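Protein PUF4 (Saccharomyces cerevisiae, PDB 3BWT) binds single-stranded mRNA through its Pumilio homology domain, the part present here, and is linked to transcription regulation and possibly to diploid formation. Local coordinates at residues Q10-I15 / F44-D49; R175-G180 / Q210-K215; A291-H296 / I328-L333. All coordinates share one frame; numbering follows the deposited sequence.

Contact 1: residues Q10-I15 / F44-D49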
loop_
_atom_site.group_PDB
_atom_site.type_symbol
_atom_site.label_atom_id
_atom_site.label_comp_id
_atom_site.label_asym_id
_atom_site.label_seq_id
_atom_site.Cartn_x
_atom_site.Cartn_y
_atom_site.Cartn_z
ATOM N N GLN A 10 -34.624 12.116 -26.251
ATOM C CA GLN A 10 -34.413 11.850 -27.666
ATOM C C GLN A 10 -33.496 10.663 -27.880
ATOM O O GLN A 10 -33.311 10.207 -29.010
ATOM C CB GLN A 10 -33.873 13.077 -28.394
ATOM C CG GLN A 10 -32.543 13.595 -27.874
ATOM C CD GLN A 10 -32.061 14.800 -28.653
ATOM O OE1 GLN A 10 -31.535 14.668 -29.761
ATOM N NE2 GLN A 10 -32.242 15.984 -28.082
ATOM N N TYR A 11 -32.925 10.149 -26.798
ATOM C CA TYR A 11 -31.964 9.060 -26.945
ATOM C C TYR A 11 -32.502 7.727 -26.454
ATOM O O TYR A 11 -31.866 6.691 -26.628
ATOM C CB TYR A 11 -30.632 9.420 -26.286
ATOM C CG TYR A 11 -29.888 10.483 -27.063
ATOM C CD1 TYR A 11 -29.364 10.201 -28.317
ATOM C CD2 TYR A 11 -29.729 11.773 -26.560
ATOM C CE1 TYR A 11 -28.692 11.157 -29.051
ATOM C CE2 TYR A 11 -29.053 12.749 -27.296
ATOM C CZ TYR A 11 -28.536 12.430 -28.546
ATOM O OH TYR A 11 -27.855 13.369 -29.303
ATOM N N ILE A 12 -33.689 7.766 -25.858
ATOM C CA ILE A 12 -34.327 6.567 -25.354
ATOM C C ILE A 12 -34.383 5.519 -26.445
ATOM O O ILE A 12 -34.888 5.771 -27.541
ATOM C CB ILE A 12 -35.741 6.865 -24.848
ATOM C CG1 ILE A 12 -35.681 7.840 -23.670
ATOM C CG2 ILE A 12 -36.435 5.583 -24.426
ATOM C CD1 ILE A 12 -35.048 7.256 -22.420
ATOM N N GLY A 13 -33.851 4.343 -26.140
ATOM C CA GLY A 13 -33.774 3.265 -27.110
ATOM C C GLY A 13 -32.477 3.288 -27.893
ATOM O O GLY A 13 -32.243 2.435 -28.743
ATOM N N SER A 14 -31.622 4.259 -27.591
ATOM C CA SER A 14 -30.359 4.410 -28.301
ATOM C C SER A 14 -29.253 4.840 -27.348
ATOM O O SER A 14 -28.170 5.239 -27.773
ATOM C CB SER A 14 -30.512 5.432 -29.425
ATOM O OG SER A 14 -31.761 5.272 -30.079
ATOM N N ILE A 15 -29.533 4.741 -26.055
ATOM C CA ILE A 15 -28.595 5.166 -25.020
ATOM C C ILE A 15 -27.253 4.439 -25.092
ATOM O O ILE A 15 -26.194 5.054 -24.929
ATOM C CB ILE A 15 -29.217 5.052 -23.602
ATOM C CG1 ILE A 15 -30.175 6.229 -23.363
ATOM C CG2 ILE A 15 -28.125 5.011 -22.537
ATOM C CD1 ILE A 15 -31.106 6.065 -22.192
ATOM N N PHE A 44 -29.855 2.635 -16.751
ATOM C CA PHE A 44 -29.732 1.292 -16.198
ATOM C C PHE A 44 -30.348 0.262 -17.141
ATOM O O PHE A 44 -29.736 -0.764 -17.442
ATOM C CB PHE A 44 -30.392 1.213 -14.813
ATOM C CG PHE A 44 -30.590 -0.195 -14.304
ATOM C CD1 PHE A 44 -29.572 -0.859 -13.629
ATOM C CD2 PHE A 44 -31.804 -0.850 -14.483
ATOM C CE1 PHE A 44 -29.762 -2.151 -13.149
ATOM C CE2 PHE A 44 -31.993 -2.139 -14.006
ATOM C CZ PHE A 44 -30.975 -2.788 -13.341
ATOM N N GLU A 45 -31.554 0.527 -17.615
ATOM C CA GLU A 45 -32.227 -0.441 -18.473
ATOM C C GLU A 45 -31.495 -0.691 -19.792
ATOM O O GLU A 45 -31.478 -1.813 -20.290
ATOM C CB GLU A 45 -33.680 -0.039 -18.732
ATOM C CG GLU A 45 -34.532 -0.048 -17.500
ATOM C CD GLU A 45 -34.644 -1.421 -16.842
ATOM O OE1 GLU A 45 -34.240 -2.427 -17.466
ATOM O OE2 GLU A 45 -35.153 -1.486 -15.692
ATOM N N GLU A 46 -30.891 0.349 -20.359
ATOM C CA GLU A 46 -30.237 0.212 -21.659
ATOM C C GLU A 46 -28.758 -0.178 -21.611
ATOM O O GLU A 46 -28.179 -0.491 -22.649
ATOM C CB GLU A 46 -30.433 1.470 -22.510
ATOM C CG GLU A 46 -31.873 1.669 -22.935
ATOM C CD GLU A 46 -32.014 2.616 -24.090
ATOM O OE1 GLU A 46 -31.344 2.389 -25.114
ATOM O OE2 GLU A 46 -32.798 3.584 -23.977
ATOM N N THR A 47 -28.149 -0.172 -20.426
ATOM C CA THR A 47 -26.741 -0.545 -20.313
ATOM C C THR A 47 -26.475 -1.749 -19.406
ATOM O O THR A 47 -25.364 -2.251 -19.368
ATOM C CB THR A 47 -25.856 0.622 -19.832
ATOM O OG1 THR A 47 -25.985 0.758 -18.417
ATOM C CG2 THR A 47 -26.238 1.922 -20.504
ATOM N N LYS A 48 -27.480 -2.219 -18.681
ATOM C CA LYS A 48 -27.262 -3.326 -17.759
ATOM C C LYS A 48 -26.654 -4.575 -18.419
ATOM O O LYS A 48 -25.813 -5.262 -17.835
ATOM C CB LYS A 48 -28.547 -3.679 -17.011
ATOM C CG LYS A 48 -29.662 -4.205 -17.883
ATOM C CD LYS A 48 -30.964 -4.318 -17.098
ATOM C CE LYS A 48 -32.096 -4.848 -17.974
ATOM N NZ LYS A 48 -33.302 -5.095 -17.148
ATOM N N ASP A 49 -27.064 -4.872 -19.639
ATOM C CA ASP A 49 -26.594 -6.084 -20.281
ATOM C C ASP A 49 -25.140 -5.979 -20.714
ATOM O O ASP A 49 -24.495 -6.977 -21.037
ATOM C CB ASP A 49 -27.482 -6.411 -21.467
ATOM C CG ASP A 49 -28.794 -7.012 -21.043
ATOM O OD1 ASP A 49 -28.767 -7.943 -20.206
ATOM O OD2 ASP A 49 -29.844 -6.556 -21.543
#
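Glu-46, near the end of helix 37-47, reaches across to the backbone of Gly-13 and Ile-15. Its OE2 accepts a bond from Gly-13 N on the syn side, 27° out of the carboxylate plane. The modelled 2.5 Å between Gly-13 N and Glu-46 OE2 is too short to lean on. Glu-46 OE1 takes Ile-15 N at 3.1 Å from above the plane. The carboxylate binds the backbone on both sides of Ser-14, last residue of the type II turn from Tyr-11. CG lies beside the backbone N (chi1 -68°), and the extended chain carries the carboxylate to the loop. This pinning of the loop before helix 15-18 joins the entry into the first Pumilio repeat to the start of the second. The tight part lies on buried Ile-15. Its CD1 comes 3.5 Å from Glu-46 OE2, and its side chain crosses that of Glu-46 at about a right angle. Thr-47 CG2 touches Ile-15 CG2 more loosely, at 4.2 Å. With an alanine for Glu-46, Gly-13 N and Ile-15 N would probably lose their shared carboxylate and the turn would be freer to shift. On the solvent side, exposed Ile-12 grazes the carboxylate, CG2 4.2 Å from Glu-46 OE2.

Contact 2: residues R175-G180 / Q210-K215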
loop_
_atom_site.group_PDB
_atom_site.type_symbol
_atom_site.label_atom_id
_atom_site.label_comp_id
_atom_site.label_asym_id
_atom_site.label_seq_id
_atom_site.Cartn_x
_atom_site.Cartn_y
_atom_site.Cartn_z
ATOM N N ARG A 175 -2.182 -2.308 3.454
ATOM C CA ARG A 175 -3.583 -1.956 3.633
ATOM C C ARG A 175 -4.217 -2.859 4.701
ATOM O O ARG A 175 -5.088 -2.422 5.457
ATOM C CB ARG A 175 -4.325 -2.064 2.304
ATOM C CG ARG A 175 -5.450 -1.066 2.117
ATOM C CD ARG A 175 -5.038 0.330 2.536
ATOM N NE ARG A 175 -3.977 0.879 1.701
ATOM C CZ ARG A 175 -4.142 1.884 0.848
ATOM N NH1 ARG A 175 -5.331 2.461 0.722
ATOM N NH2 ARG A 175 -3.117 2.316 0.123
ATOM N N CYS A 176 -3.767 -4.113 4.766
ATOM C CA CYS A 176 -4.233 -5.059 5.778
ATOM C C CYS A 176 -3.922 -4.547 7.175
ATOM O O CYS A 176 -4.764 -4.617 8.073
ATOM C CB CYS A 176 -3.604 -6.439 5.576
ATOM S SG CYS A 176 -4.238 -7.377 4.141
ATOM N N LEU A 177 -2.711 -4.032 7.360
ATOM C CA LEU A 177 -2.297 -3.500 8.658
ATOM C C LEU A 177 -2.993 -2.188 8.984
ATOM O O LEU A 177 -3.039 -1.779 10.141
ATOM C CB LEU A 177 -0.787 -3.290 8.703
ATOM C CG LEU A 177 0.028 -4.570 8.590
ATOM C CD1 LEU A 177 1.490 -4.232 8.596
ATOM C CD2 LEU A 177 -0.313 -5.507 9.717
ATOM N N ASP A 178 -3.518 -1.525 7.959
ATOM C CA ASP A 178 -4.236 -0.273 8.143
ATOM C C ASP A 178 -5.628 -0.510 8.723
ATOM O O ASP A 178 -6.085 0.242 9.576
ATOM C CB ASP A 178 -4.369 0.465 6.810
ATOM C CG ASP A 178 -3.144 1.299 6.469
ATOM O OD1 ASP A 178 -2.230 1.405 7.312
ATOM O OD2 ASP A 178 -3.095 1.856 5.351
ATOM N N HIS A 179 -6.290 -1.564 8.255
ATOM C CA HIS A 179 -7.713 -1.750 8.504
ATOM C C HIS A 179 -8.010 -3.044 9.246
ATOM O O HIS A 179 -9.115 -3.248 9.755
ATOM C CB HIS A 179 -8.480 -1.733 7.183
ATOM C CG HIS A 179 -8.362 -0.442 6.444
ATOM N ND1 HIS A 179 -9.056 0.688 6.812
ATOM C CD2 HIS A 179 -7.625 -0.095 5.364
ATOM C CE1 HIS A 179 -8.761 1.674 5.986
ATOM N NE2 HIS A 179 -7.895 1.225 5.096
ATOM N N GLY A 180 -7.020 -3.922 9.302
ATOM C CA GLY A 180 -7.193 -5.183 9.984
ATOM C C GLY A 180 -7.534 -5.043 11.455
ATOM O O GLY A 180 -7.038 -4.146 12.142
ATOM N N GLN A 210 9.075 -2.310 7.729
ATOM C CA GLN A 210 9.043 -0.943 8.240
ATOM C C GLN A 210 7.633 -0.530 8.639
ATOM O O GLN A 210 7.436 0.197 9.605
ATOM C CB GLN A 210 9.530 0.034 7.182
ATOM C CG GLN A 210 10.967 -0.134 6.727
ATOM C CD GLN A 210 11.386 1.024 5.834
ATOM O OE1 GLN A 210 11.360 2.178 6.255
ATOM N NE2 GLN A 210 11.742 0.727 4.590
ATOM N N TYR A 211 6.645 -0.973 7.874
ATOM C CA TYR A 211 5.299 -0.488 8.073
ATOM C C TYR A 211 4.731 -0.979 9.403
ATOM O O TYR A 211 3.946 -0.289 10.052
ATOM C CB TYR A 211 4.405 -0.889 6.903
ATOM C CG TYR A 211 3.205 0.017 6.759
ATOM C CD1 TYR A 211 3.368 1.382 6.545
ATOM C CD2 TYR A 211 1.918 -0.484 6.859
ATOM C CE1 TYR A 211 2.283 2.215 6.421
ATOM C CE2 TYR A 211 0.820 0.344 6.744
ATOM C CZ TYR A 211 1.007 1.692 6.524
ATOM O OH TYR A 211 -0.087 2.517 6.411
ATOM N N ILE A 212 5.134 -2.177 9.805
ATOM C CA ILE A 212 4.708 -2.727 11.077
ATOM C C ILE A 212 5.114 -1.770 12.173
ATOM O O ILE A 212 4.336 -1.474 13.069
ATOM C CB ILE A 212 5.372 -4.084 11.346
ATOM C CG1 ILE A 212 4.872 -5.115 10.336
ATOM C CG2 ILE A 212 5.138 -4.528 12.807
ATOM C CD1 ILE A 212 5.600 -6.434 10.403
ATOM N N ILE A 213 6.347 -1.287 12.089
ATOM C CA ILE A 213 6.884 -0.378 13.088
ATOM C C ILE A 213 6.197 0.976 13.006
ATOM O O ILE A 213 5.789 1.537 14.012
ATOM C CB ILE A 213 8.386 -0.224 12.913
ATOM C CG1 ILE A 213 9.043 -1.598 13.025
ATOM C CG2 ILE A 213 8.955 0.736 13.945
ATOM C CD1 ILE A 213 10.547 -1.566 13.007
ATOM N N THR A 214 6.064 1.489 11.793
ATOM C CA THR A 214 5.311 2.711 11.544
ATOM C C THR A 214 3.958 2.706 12.244
ATOM O O THR A 214 3.570 3.678 12.895
ATOM C CB THR A 214 5.084 2.892 10.032
ATOM O OG1 THR A 214 6.321 3.265 9.421
ATOM C CG2 THR A 214 4.025 3.959 9.750
ATOM N N LYS A 215 3.249 1.595 12.095
ATOM C CA LYS A 215 1.894 1.456 12.605
ATOM C C LYS A 215 1.880 1.408 14.122
ATOM O O LYS A 215 1.117 2.128 14.778
ATOM C CB LYS A 215 1.242 0.202 12.014
ATOM C CG LYS A 215 0.480 0.476 10.727
ATOM C CD LYS A 215 -0.958 0.904 11.056
ATOM C CE LYS A 215 -1.503 1.906 10.055
ATOM N NZ LYS A 215 -2.744 2.576 10.534
#
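Asp-178 OD1 faces two groups of helix 205-219. This oxygen sits too close to Lys-215 CE in the model, so its place is less sure. Tyr-211 OH donates a hydrogen bond to Asp-178 OD1 at 2.6 Å. Lys-215 NZ forms a salt bridge with the same Asp-178 OD1 at 3.5 Å. Asp-178 OD1 lies at the edge of the tyrosine ring, in its plane, while the carboxylate is turned 60° from the ring. Tyr-211 has CG anti to its backbone nitrogen (chi1 -157°), which sends the phenol across to the other helix. The lysine comes in at about a right angle to the aspartate, its chain bent at two bonds. Its ammonium group is paired more firmly with Glu-218 of its own helix. At the other carboxylate oxygen, Arg-175 NE lies 3.9 Å from Asp-178 OD2. That is a long pair of charges only, since no N-H points at the oxygen. Beside this polar network lies an apolar patch. Leu-177 CD1 packs on Ile-212 CG1 at 3.9 Å and against the edge of the Tyr-211 ring. Ile-212 also packs on Tyr-224 and Ile-228 of helix 224-232. The two helix segments run nearly parallel, 18° apart, with their axes 10.5 Å apart at closest approach. They belong to Pumilio repeats 5 and 6, stacked side by side as in other PUF domains, where helices of this kind line the concave RNA-binding surface. The chemistry implies a joint that is apolar at Leu-177 and polar at Asp-178, where the phenol and the nearby positive charges would probably favour the charged carboxylate.

Contact 3: residues A291-H296 / I328-L333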
loop_
_atom_site.group_PDB
_atom_site.type_symbol
_atom_site.label_atom_id
_atom_site.label_comp_id
_atom_site.label_asym_id
_atom_site.label_seq_id
_atom_site.Cartn_x
_atom_site.Cartn_y
_atom_site.Cartn_z
ATOM N N ALA A 291 22.631 7.771 12.669
ATOM C CA ALA A 291 23.051 7.391 14.014
ATOM C C ALA A 291 23.542 8.599 14.794
ATOM O O ALA A 291 23.173 8.796 15.949
ATOM C CB ALA A 291 24.133 6.334 13.947
ATOM N N LEU A 292 24.374 9.403 14.147
ATOM C CA LEU A 292 24.872 10.639 14.738
ATOM C C LEU A 292 23.748 11.639 14.980
ATOM O O LEU A 292 23.712 12.291 16.014
ATOM C CB LEU A 292 25.934 11.276 13.835
ATOM C CG LEU A 292 27.280 10.557 13.757
ATOM C CD1 LEU A 292 27.986 10.853 12.434
ATOM C CD2 LEU A 292 28.148 10.927 14.941
ATOM N N ASP A 293 22.842 11.770 14.015
ATOM C CA ASP A 293 21.766 12.744 14.106
ATOM C C ASP A 293 20.852 12.408 15.273
ATOM O O ASP A 293 20.587 13.256 16.127
ATOM C CB ASP A 293 20.975 12.800 12.797
ATOM C CG ASP A 293 19.774 13.744 12.871
ATOM O OD1 ASP A 293 19.946 14.912 13.276
ATOM O OD2 ASP A 293 18.654 13.314 12.512
ATOM N N ILE A 294 20.381 11.165 15.316
ATOM C CA ILE A 294 19.539 10.710 16.417
ATOM C C ILE A 294 20.256 10.855 17.759
ATOM O O ILE A 294 19.734 11.486 18.675
ATOM C CB ILE A 294 19.075 9.244 16.235
ATOM C CG1 ILE A 294 18.162 9.121 15.019
ATOM C CG2 ILE A 294 18.353 8.746 17.486
ATOM C CD1 ILE A 294 16.996 10.087 15.038
ATOM N N SER A 295 21.452 10.281 17.866
ATOM C CA SER A 295 22.182 10.276 19.131
ATOM C C SER A 295 22.455 11.686 19.666
ATOM O O SER A 295 22.385 11.913 20.878
ATOM C CB SER A 295 23.479 9.469 19.023
ATOM O OG SER A 295 24.410 10.111 18.172
ATOM N N HIS A 296 22.752 12.628 18.772
ATOM C CA HIS A 296 22.920 14.025 19.170
ATOM C C HIS A 296 21.667 14.588 19.830
ATOM O O HIS A 296 21.745 15.418 20.733
ATOM C CB HIS A 296 23.265 14.903 17.973
ATOM C CG HIS A 296 23.289 16.367 18.288
ATOM N ND1 HIS A 296 24.260 16.942 19.081
ATOM C CD2 HIS A 296 22.465 17.375 17.914
ATOM C CE1 HIS A 296 24.034 18.240 19.183
ATOM N NE2 HIS A 296 22.951 18.528 18.485
ATOM N N ILE A 328 31.086 14.692 8.364
ATOM C CA ILE A 328 31.776 15.819 8.972
ATOM C C ILE A 328 30.745 16.819 9.496
ATOM O O ILE A 328 30.955 17.490 10.518
ATOM C CB ILE A 328 32.707 16.501 7.949
ATOM C CG1 ILE A 328 33.839 15.549 7.551
ATOM C CG2 ILE A 328 33.281 17.785 8.506
ATOM C CD1 ILE A 328 34.749 16.084 6.464
ATOM N N GLY A 329 29.620 16.895 8.792
ATOM C CA GLY A 329 28.564 17.826 9.130
ATOM C C GLY A 329 27.829 17.427 10.392
ATOM O O GLY A 329 27.169 18.252 11.025
ATOM N N MET A 330 27.949 16.159 10.766
ATOM C CA MET A 330 27.202 15.637 11.901
ATOM C C MET A 330 28.052 15.629 13.161
ATOM O O MET A 330 27.610 15.151 14.204
ATOM C CB MET A 330 26.717 14.212 11.609
ATOM C CG MET A 330 26.080 14.022 10.238
ATOM S SD MET A 330 24.618 15.050 9.984
ATOM C CE MET A 330 23.767 14.788 11.539
ATOM N N LEU A 331 29.257 16.182 13.071
ATOM C CA LEU A 331 30.292 15.881 14.057
ATOM C C LEU A 331 30.381 16.712 15.336
ATOM O O LEU A 331 30.699 16.167 16.395
ATOM C CB LEU A 331 31.664 15.799 13.395
ATOM C CG LEU A 331 32.018 14.356 13.051
ATOM C CD1 LEU A 331 33.514 14.229 12.821
ATOM C CD2 LEU A 331 31.552 13.431 14.176
ATOM N N HIS A 332 30.131 18.013 15.267
ATOM C CA HIS A 332 30.348 18.822 16.468
ATOM C C HIS A 332 29.078 19.457 17.029
ATOM O O HIS A 332 28.974 19.679 18.236
ATOM C CB HIS A 332 31.463 19.842 16.237
ATOM C CG HIS A 332 32.754 19.216 15.806
ATOM N ND1 HIS A 332 33.591 18.559 16.683
ATOM C CD2 HIS A 332 33.336 19.117 14.586
ATOM C CE1 HIS A 332 34.639 18.096 16.025
ATOM N NE2 HIS A 332 34.509 18.420 14.750
ATOM N N LEU A 333 28.125 19.731 16.142
ATOM C CA LEU A 333 26.775 20.160 16.511
ATOM C C LEU A 333 26.655 20.702 17.939
ATOM O O LEU A 333 25.780 21.519 18.235
ATOM C CB LEU A 333 25.798 19.000 16.306
ATOM C CG LEU A 333 25.321 18.745 14.874
ATOM C CD1 LEU A 333 26.337 19.243 13.858
ATOM C CD2 LEU A 333 25.029 17.262 14.668
#
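Leu-292 and Met-330 make the central apolar contact between helix 284-298 and the chain's C-terminal tail. Leu-292 CD1 lies 3.7 Å from Met-330 CB, and the two side chains meet at a slant. The other leucine branch, Leu-292 CD2, touches Leu-331 CD2 at 4.3 Å. Leu-331 starts out away from the helix, yet its end comes back to meet it. It also rests on Ala-311 and Leu-314, while Leu-292 packs on Leu-306 of helix 300-310. Met-330 is bent at two successive bonds, which folds its methyl back onto the helix. Met-330 CE ends 3.7 Å from Asp-293 CB and so meets the aliphatic root of that side chain. The carboxylate of Asp-293 makes a long, weak ion pair with Lys-297.

These residues close the row of helical repeats. The segment 291-296 belongs to the eighth Pumilio repeat, and the tail after helix 322-328 runs alongside it in the same chain direction, through a type I turn from Ile-328 to Leu-331.

The aromatic part is a CH-pi contact. Leu-333, the last residue of the chain, sets its CB over one face of the His-296 ring, 3.6 Å from the ring centroid and 19° off the normal. Leu-333 CD2 is on the same side, above the ring's rim, 4.1 Å from His-296 CG. The imidazole stands toward the tail because its CG is anti to the backbone nitrogen (chi1 173°). Tyr-303 of helix 300-310 meets the His-296 ring edge-to-face.

Polar ties come from outside the pair of segments. The Tyr-303 hydroxyl is hydrogen-bonded to Met-330 O, and Ser-307 OG makes a weak bond to Leu-331 O.

Overall arrangement
The three contacts follow one another along the chain and sample one elongated Pumilio repeat domain. Contact 1 and contact 3 lie on opposite sides of the chain's centre, their centres about 69 Å apart. Contact 2 sits much nearer the middle, its centre about 9 Å from that of the chain. It is about 45 Å from contact 1 and about 30 Å from contact 3, centre to centre. None of them touch; contacts 2 and 3 come closest, with nearest atoms about 12 Å apart. Contact 2 joins helices of neighbouring inner repeats, whereas contacts 1 and 3 each tie a non-helical terminal segment to a helix. Together they cover a joint between inner repeats and both ends of the RNA-binding scaffold.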